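Local coordinates for protein disulfide isomerase (Pseudomonas aeruginosa, PDB 4N30) that probably catalyses thiol-disulfide exchange, as other DsbA-type members of the thioredoxin family do, perhaps including disulfide isomerisation, at residues Q96-A101 against A133-G138. Residues are numbered along the deposited sequence; the frame is centred on the assembly and turned at random. Where two conformers were deposited one is given.
Sequences QMHGEA and AGNGGG
His98 and Ala101 pack against the backbone of Asn135, Gly136 and Gly138 in a water-bridged contact between the start of helix 99-131 and the glycine-rich loop that follows it. Both elements belong to the helical part of this DsbA-type thioredoxin fold. The loop turns tightly: Gly134 to Gly137 form a type I' beta turn, closed by a hydrogen bond of 2.9 Å from Gly137 N to Gly134 O, with Asn135 and Gly136 at its corners, both at positive phi.

No direct hydrogen bond joins the segments; one water does so instead. It donates to Gly136 O at 2.8 Å and to His98 O at 3.2 Å, and it accepts from Ala101 N. A backbone N-H in the first turn of the helix is thereby satisfied through solvent. Next to this bridge, Gly136 CA approaches His98 O at 3.6 Å, and the 152° angle at the hydrogen supports a CA-H...O contact.

The imidazole of His98 adds van der Waals packing. With CG anti to the carbonyl carbon (chi1 -61°), the ring lies beside the turn, and ND1 comes 3.6 Å from Asn135 C. The approach is oblique to the ring plane. Met97 CG sits over the centre of one ring face, 3.9 Å above it, so the imidazole is packed by its own sequence neighbour as well as by the turn. The His98 side chain also touches the CxxC sequence at the start of helix 67-81, probably the redox site as in other thioredoxin-fold proteins.

Glu65, just before that sequence, accepts hydrogen bonds at OE2 from Gly136 N and Gly138 N, and the His98 and Ala101 side chains touch it too. Near the start of the helix, the methyl of Ala101 points toward the loop, and its CB meets Gly138 CA at 3.5 Å.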
ATOM      1  N   GLN A  96      10.968  -7.528  -8.046  1.00 10.83           N
ATOM      2  CA  GLN A  96      11.272  -8.238  -9.276  1.00 10.14           C
ATOM      3  C   GLN A  96      11.238  -9.752  -9.079  1.00 11.30           C
ATOM      4  O   GLN A  96      10.796 -10.460 -10.006  1.00 10.61           O
ATOM      5  CB  GLN A  96      12.669  -7.809  -9.795  1.00 11.51           C
ATOM      6  CG  GLN A  96      13.019  -8.366 -11.190  1.00 13.90           C
ATOM      7  CD  GLN A  96      12.038  -7.938 -12.314  1.00 13.37           C
ATOM      8  OE1 GLN A  96      11.574  -6.837 -12.331  1.00 14.47           O
ATOM      9  NE2 GLN A  96      11.729  -8.904 -13.182  1.00 16.15           N
ATOM     10  N   MET A  97      11.669 -10.278  -7.915  1.00 10.74           N
ATOM     11  CA  MET A  97      11.669 -11.741  -7.724  1.00 10.45           C
ATOM     12  C   MET A  97      10.256 -12.326  -7.667  1.00 10.43           C
ATOM     13  O   MET A  97      10.152 -13.545  -7.779  1.00 11.62           O
ATOM     14  CB  MET A  97      12.459 -12.097  -6.459  1.00 11.17           C
ATOM     15  CG  MET A  97      11.698 -11.720  -5.165  1.00 10.42           C
ATOM     16  SD  MET A  97      12.831 -11.699  -3.803  1.00 12.11           S
ATOM     17  CE  MET A  97      11.678 -11.485  -2.454  1.00 11.77           C
ATOM     18  N   HIS A  98       9.235 -11.461  -7.517  1.00  9.38           N
ATOM     19  CA  HIS A  98       7.874 -11.913  -7.580  1.00 10.39           C
ATOM     20  C   HIS A  98       7.203 -11.803  -8.937  1.00 10.38           C
ATOM     21  O   HIS A  98       6.018 -12.171  -9.088  1.00 11.42           O
ATOM     22  CB  HIS A  98       7.040 -11.267  -6.451  1.00 10.62           C
ATOM     23  CG  HIS A  98       7.512 -11.583  -5.099  1.00 10.15           C
ATOM     24  ND1 HIS A  98       7.947 -12.802  -4.608  1.00 12.53           N
ATOM     25  CD2 HIS A  98       7.547 -10.710  -4.054  1.00  8.31           C
ATOM     26  CE1 HIS A  98       8.257 -12.652  -3.282  1.00  8.81           C
ATOM     27  NE2 HIS A  98       8.010 -11.378  -2.962  1.00 12.68           N
ATOM     28  N   GLY A  99       7.937 -11.260  -9.897  1.00 11.24           N
ATOM     29  CA  GLY A  99       7.595 -11.346 -11.329  1.00 11.63           C
ATOM     30  C   GLY A  99       6.237 -10.745 -11.702  1.00 11.41           C
ATOM     31  O   GLY A  99       5.743  -9.778 -11.081  1.00 12.26           O
ATOM     32  N   GLU A 100       5.659 -11.354 -12.700  1.00 11.27           N
ATOM     33  CA  GLU A 100       4.450 -10.854 -13.280  0.50 12.32           C
ATOM     34  C   GLU A 100       3.308 -10.806 -12.283  1.00 11.52           C
ATOM     35  O   GLU A 100       2.479  -9.882 -12.345  1.00 12.24           O
ATOM     36  CB  GLU A 100       4.103 -11.706 -14.548  0.50 12.96           C
ATOM     37  CG  GLU A 100       2.842 -11.223 -15.311  0.50 17.07           C
ATOM     38  CD  GLU A 100       2.933  -9.752 -15.786  0.50 15.91           C
ATOM     39  OE1 GLU A 100       3.983  -9.119 -15.833  0.50 18.85           O
ATOM     40  OE2 GLU A 100       1.868  -9.104 -16.033  0.50 18.86           O
ATOM     41  N   ALA A 101       3.156 -11.771 -11.438  1.00 11.92           N
ATOM     42  CA  ALA A 101       2.045 -11.840 -10.518  1.00 12.08           C
ATOM     43  C   ALA A 101       1.948 -10.593  -9.684  1.00 11.73           C
ATOM     44  O   ALA A 101       0.867 -10.039  -9.518  1.00 10.82           O
ATOM     45  CB  ALA A 101       2.175 -13.019  -9.592  1.00 13.02           C
ATOM     46  N   ALA A 133      -1.404 -17.605  -4.496  1.00 10.24           N
ATOM     47  CA  ALA A 133      -0.458 -18.513  -3.929  1.00 11.32           C
ATOM     48  C   ALA A 133       0.649 -17.789  -3.185  1.00 11.43           C
ATOM     49  O   ALA A 133       1.294 -18.368  -2.328  1.00 11.48           O
ATOM     50  CB  ALA A 133       0.160 -19.381  -5.035  1.00 13.55           C
ATOM     51  N   GLY A 134       0.988 -16.563  -3.556  1.00 10.43           N
ATOM     52  CA  GLY A 134       2.074 -15.799  -2.933  1.00 11.34           C
ATOM     53  C   GLY A 134       3.388 -16.182  -3.586  1.00 10.99           C
ATOM     54  O   GLY A 134       3.498 -17.155  -4.335  1.00 10.63           O
ATOM     55  N   ASN A 135       4.389 -15.334  -3.301  1.00 10.49           N
ATOM     56  CA  ASN A 135       5.776 -15.682  -3.616  1.00  9.82           C
ATOM     57  C   ASN A 135       6.055 -15.811  -5.081  1.00 10.02           C
ATOM     58  O   ASN A 135       6.988 -16.507  -5.495  1.00 11.71           O
ATOM     59  CB  ASN A 135       6.278 -16.930  -2.846  1.00 11.48           C
ATOM     60  CG  ASN A 135       5.918 -16.815  -1.391  1.00 11.25           C
ATOM     61  OD1 ASN A 135       5.047 -17.597  -0.877  1.00 14.93           O
ATOM     62  ND2 ASN A 135       6.498 -15.906  -0.720  1.00 11.00           N
ATOM     63  N   GLY A 136       5.256 -15.184  -5.939  1.00 10.62           N
ATOM     64  CA  GLY A 136       5.422 -15.271  -7.392  1.00 11.97           C
ATOM     65  C   GLY A 136       4.426 -16.240  -7.992  1.00 11.49           C
ATOM     66  O   GLY A 136       4.217 -16.188  -9.240  1.00 12.45           O
ATOM     67  N   GLY A 137       3.781 -17.077  -7.209  1.00 10.82           N
ATOM     68  CA  GLY A 137       2.781 -18.019  -7.774  1.00 11.72           C
ATOM     69  C   GLY A 137       1.525 -17.326  -8.227  1.00 12.19           C
ATOM     70  O   GLY A 137       0.872 -17.792  -9.210  1.00 12.63           O
ATOM     71  N   GLY A 138       1.128 -16.197  -7.623  1.00 10.51           N
ATOM     72  CA  GLY A 138       0.008 -15.405  -8.149  1.00 11.01           C
ATOM     73  C   GLY A 138      -1.353 -16.049  -7.921  1.00 11.12           C
ATOM     74  O   GLY A 138      -1.555 -17.131  -7.302  1.00 10.89           O
TER
HETATM   75  O   HOH W   1       4.868 -14.337 -11.205  1.00 16.78           O